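Local coordinates for outer protein YopM (Yersinia pestis, PDB 1JL5), which acts as a leucine-rich-repeat effector protein and probably alters host cell physiology to promote bacterial survival in host tissues, at residues L76-N80 with L81-S85; L116-N120 with N121-A125. All blocks are in the same frame, centred on the assembly; numbering follows the deposited sequence.

Contact 1: residues L76-N80 with L81-S85; sequences LELNN and LGLSS
Leu-81 folds back over the peptide units that precede it and meets Leu-78 just after strand 75-77, and apolar contact lines the inside of the turn. Its CG rests 3.5 Å from Leu-78 O and 3.4 Å from Asn-79 O, pressing the branch point against two carbonyls. From there the two methyls part: CD1 reaches inward to 3.7 Å from Leu-78 CB, whereas CD2 stays beside the backbone, 3.6 Å from Asn-79 O. With CG anti to its own carbonyl carbon (chi1 -65°), the isobutyl group lies back along the turn. Leu-83 comes to the same CB of Leu-78 and crosses that side chain at about a right angle, placing its CD1 3.8 Å from Leu-78 CB. Here the packing is tight, three leucines converging in the interior of the first leucine-rich repeat, with helix 58-71 against Leu-78 and Leu-83.

The bend is more open. Asn-79 and Asn-80 start away from 81-85, and both are partly exposed. Asn-79 turns its OD1 to the backbone N of Ser-99 in the next turn of the solenoid. Asn-80, in the left-handed region (phi 48°), redirects the chain; Arg-338 of the second subunit hydrogen-bonds its carbonyl, and Tyr-300 of that subunit packs on Asn-80 and Leu-81. Gly-82 also has a positive phi, which suits a residue without a side chain.

No hydrogen bond joins the two halves directly. Asn-101 of the following repeat links them instead: its ND2 binds Leu-78 O, while its OD1 accepts from the N atoms of Leu-81 and Leu-83. The chemistry thus implies a division of labour: Leu-78 and Leu-83, with Leu-81 beside them, pack the inside, and a neighbouring asparagine satisfies peptide groups of the turn.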
# COMPACT_ATOMS: atom_id res chain seq x y z
N LEU A 76 3.29 -27.76 -30.07
CA LEU A 76 3.70 -28.54 -28.93
C LEU A 76 3.71 -27.52 -27.80
O LEU A 76 4.42 -26.53 -27.87
CB LEU A 76 5.10 -29.10 -29.12
CG LEU A 76 5.74 -29.65 -27.85
CD1 LEU A 76 4.89 -30.78 -27.28
CD2 LEU A 76 7.15 -30.13 -28.16
N GLU A 77 2.90 -27.76 -26.78
CA GLU A 77 2.82 -26.84 -25.67
C GLU A 77 3.31 -27.50 -24.39
O GLU A 77 2.66 -28.40 -23.85
CB GLU A 77 1.38 -26.33 -25.52
CG GLU A 77 1.20 -25.25 -24.48
CD GLU A 77 0.87 -25.80 -23.12
OE1 GLU A 77 -0.23 -26.36 -22.96
OE2 GLU A 77 1.71 -25.69 -22.21
N LEU A 78 4.46 -27.04 -23.92
CA LEU A 78 5.08 -27.57 -22.72
C LEU A 78 5.23 -26.46 -21.69
O LEU A 78 6.26 -26.36 -21.03
CB LEU A 78 6.45 -28.14 -23.06
CG LEU A 78 6.45 -29.16 -24.20
CD1 LEU A 78 7.88 -29.50 -24.58
CD2 LEU A 78 5.69 -30.39 -23.76
N ASN A 79 4.21 -25.63 -21.56
CA ASN A 79 4.27 -24.52 -20.63
C ASN A 79 4.31 -24.92 -19.18
O ASN A 79 3.63 -25.84 -18.74
CB ASN A 79 3.11 -23.56 -20.84
CG ASN A 79 3.12 -22.92 -22.20
OD1 ASN A 79 4.18 -22.74 -22.80
ND2 ASN A 79 1.94 -22.55 -22.69
N ASN A 80 5.12 -24.19 -18.43
CA ASN A 80 5.24 -24.38 -17.00
C ASN A 80 5.42 -25.83 -16.57
O ASN A 80 4.74 -26.30 -15.66
CB ASN A 80 4.02 -23.77 -16.31
CG ASN A 80 4.26 -23.50 -14.86
OD1 ASN A 80 5.31 -22.98 -14.49
ND2 ASN A 80 3.29 -23.83 -14.02
N LEU A 81 6.34 -26.52 -17.22
CA LEU A 81 6.60 -27.91 -16.88
C LEU A 81 7.94 -28.01 -16.17
O LEU A 81 8.44 -29.10 -15.92
CB LEU A 81 6.60 -28.78 -18.14
CG LEU A 81 5.23 -28.85 -18.83
CD1 LEU A 81 5.30 -29.81 -20.02
CD2 LEU A 81 4.19 -29.31 -17.82
N GLY A 82 8.50 -26.85 -15.85
CA GLY A 82 9.77 -26.81 -15.16
C GLY A 82 10.89 -27.50 -15.91
O GLY A 82 11.89 -27.90 -15.31
N LEU A 83 10.73 -27.63 -17.22
CA LEU A 83 11.74 -28.29 -18.03
C LEU A 83 13.04 -27.51 -18.11
O LEU A 83 13.05 -26.36 -18.54
CB LEU A 83 11.19 -28.51 -19.44
CG LEU A 83 9.79 -29.13 -19.43
CD1 LEU A 83 9.35 -29.39 -20.86
CD2 LEU A 83 9.80 -30.42 -18.62
N SER A 84 14.13 -28.13 -17.69
CA SER A 84 15.43 -27.48 -17.74
C SER A 84 16.00 -27.69 -19.14
O SER A 84 17.05 -27.17 -19.48
CB SER A 84 16.37 -28.06 -16.69
OG SER A 84 16.50 -29.46 -16.84
N SER A 85 15.29 -28.48 -19.94
CA SER A 85 15.71 -28.73 -21.30
C SER A 85 14.56 -29.39 -22.02
O SER A 85 13.62 -29.88 -21.40
CB SER A 85 16.92 -29.67 -21.36
OG SER A 85 16.53 -31.01 -21.10

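Contact 2: residues L116-N120 with N121-A125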
# COMPACT_ATOMS: atom_id res chain seq x y z
N LEU A 116 7.77 -19.81 -32.06
CA LEU A 116 8.60 -20.22 -30.95
C LEU A 116 8.23 -19.38 -29.74
O LEU A 116 8.55 -18.19 -29.69
CB LEU A 116 10.08 -20.01 -31.28
CG LEU A 116 11.02 -20.28 -30.11
CD1 LEU A 116 10.89 -21.74 -29.67
CD2 LEU A 116 12.45 -19.97 -30.51
N LEU A 117 7.55 -19.99 -28.78
CA LEU A 117 7.14 -19.31 -27.56
C LEU A 117 7.81 -19.98 -26.38
O LEU A 117 7.30 -20.95 -25.84
CB LEU A 117 5.62 -19.38 -27.36
CG LEU A 117 4.75 -18.29 -27.97
CD1 LEU A 117 4.80 -18.37 -29.48
CD2 LEU A 117 3.33 -18.44 -27.46
N VAL A 118 8.96 -19.46 -26.00
CA VAL A 118 9.71 -20.02 -24.89
C VAL A 118 10.00 -18.91 -23.89
O VAL A 118 11.09 -18.83 -23.33
CB VAL A 118 11.02 -20.65 -25.38
CG1 VAL A 118 10.70 -21.90 -26.20
CG2 VAL A 118 11.80 -19.66 -26.22
N ASP A 119 9.02 -18.05 -23.70
CA ASP A 119 9.16 -16.96 -22.76
C ASP A 119 9.29 -17.59 -21.39
O ASP A 119 8.85 -18.72 -21.17
CB ASP A 119 7.92 -16.08 -22.78
CG ASP A 119 6.66 -16.88 -22.56
OD1 ASP A 119 6.29 -17.63 -23.49
OD2 ASP A 119 6.05 -16.77 -21.48
N ASN A 120 9.90 -16.86 -20.46
CA ASN A 120 10.06 -17.35 -19.11
C ASN A 120 10.84 -18.66 -19.05
O ASN A 120 10.33 -19.70 -18.67
CB ASN A 120 8.69 -17.52 -18.46
CG ASN A 120 7.98 -16.19 -18.31
OD1 ASN A 120 8.33 -15.39 -17.45
ND2 ASN A 120 7.00 -15.95 -19.17
N ASN A 121 12.09 -18.56 -19.47
CA ASN A 121 13.00 -19.67 -19.45
C ASN A 121 14.32 -19.05 -19.09
O ASN A 121 14.37 -17.87 -18.74
CB ASN A 121 13.05 -20.36 -20.81
CG ASN A 121 11.91 -21.34 -20.98
OD1 ASN A 121 11.83 -22.32 -20.25
ND2 ASN A 121 11.03 -21.08 -21.93
N ASN A 122 15.40 -19.81 -19.18
CA ASN A 122 16.71 -19.31 -18.84
C ASN A 122 17.60 -19.29 -20.06
O ASN A 122 18.81 -19.49 -19.96
CB ASN A 122 17.32 -20.20 -17.75
CG ASN A 122 16.45 -20.26 -16.51
OD1 ASN A 122 16.52 -21.21 -15.73
ND2 ASN A 122 15.63 -19.23 -16.31
N LEU A 123 16.99 -19.06 -21.21
CA LEU A 123 17.73 -19.02 -22.46
C LEU A 123 18.68 -17.84 -22.48
O LEU A 123 18.26 -16.70 -22.28
CB LEU A 123 16.77 -18.94 -23.64
CG LEU A 123 15.79 -20.11 -23.76
CD1 LEU A 123 14.85 -19.86 -24.92
CD2 LEU A 123 16.57 -21.40 -23.97
N LYS A 124 19.96 -18.10 -22.71
CA LYS A 124 20.94 -17.03 -22.76
C LYS A 124 21.27 -16.75 -24.21
O LYS A 124 21.84 -15.71 -24.54
CB LYS A 124 22.21 -17.42 -22.00
CG LYS A 124 21.99 -17.60 -20.50
CD LYS A 124 23.32 -17.62 -19.74
CE LYS A 124 24.04 -16.28 -19.87
NZ LYS A 124 25.31 -16.23 -19.08
N ALA A 125 20.89 -17.67 -25.08
CA ALA A 125 21.15 -17.52 -26.50
C ALA A 125 20.14 -18.31 -27.31
O ALA A 125 19.48 -19.21 -26.79
CB ALA A 125 22.56 -17.98 -26.83
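Asn-121 bends inward to Val-118, and its ND2 donates a nearly straight hydrogen bond to Val-118 O, 2.7 Å long with an N-H...O angle of 170°. The acceptor lies almost in the amide plane of Asn-121, but the C=O...N angle at Val-118 is only 100°. ND2 therefore comes to the carbonyl from above its plane and not along a lone pair. ND2 also gives a bond to Ala-98 O, and OD1 takes one from Leu-103 N; three bonds to the main chain fix the rotation of a buried amide. This is the consensus asparagine of a leucine-rich repeat, which bridges its own turn and the preceding one.

Val-118 supplies the apolar side. Its CG2, lodged between its backbone N and carbonyl carbon, points at Leu-123 and comes 3.3 Å from Leu-123 CD1, closer than usual for two methyls. The two side chains meet at about a right angle.

Asn-120 follows Asp-119 at the partly exposed bend, its CB near the next peptide and its amide turned back to Asp-119: ND2 bonds to the anti side of Asp-119 OD2 at 2.6 Å, and the other carboxylate oxygen, OD1, is held by Ser-99 OG.

Strand 115-117 leads into this turn and runs parallel between strands 95-97 and 135-137. The turn passes the same pattern onward, since Asn-141, beyond strand 135-137, binds both Val-118 O and Leu-123 N.

Contacts 1 and 2 occupy equivalent turns two strands apart, one after 75-77 and one after 115-117, with strand 95-97 between them and centres about 11 Å apart. Both are largely buried; their asparagine-containing bends are partly exposed, and in contact 1 the bend meets another subunit. Place in the fold separates their chemistry. At the N-terminal end, beside helix 58-71, the consensus asparagine position is occupied by leucine and contact 1 is apolar; farther along the solenoid, contact 2 has a true asparagine tying one turn to another. Asn-101, from the repeat between them, reaches both turns.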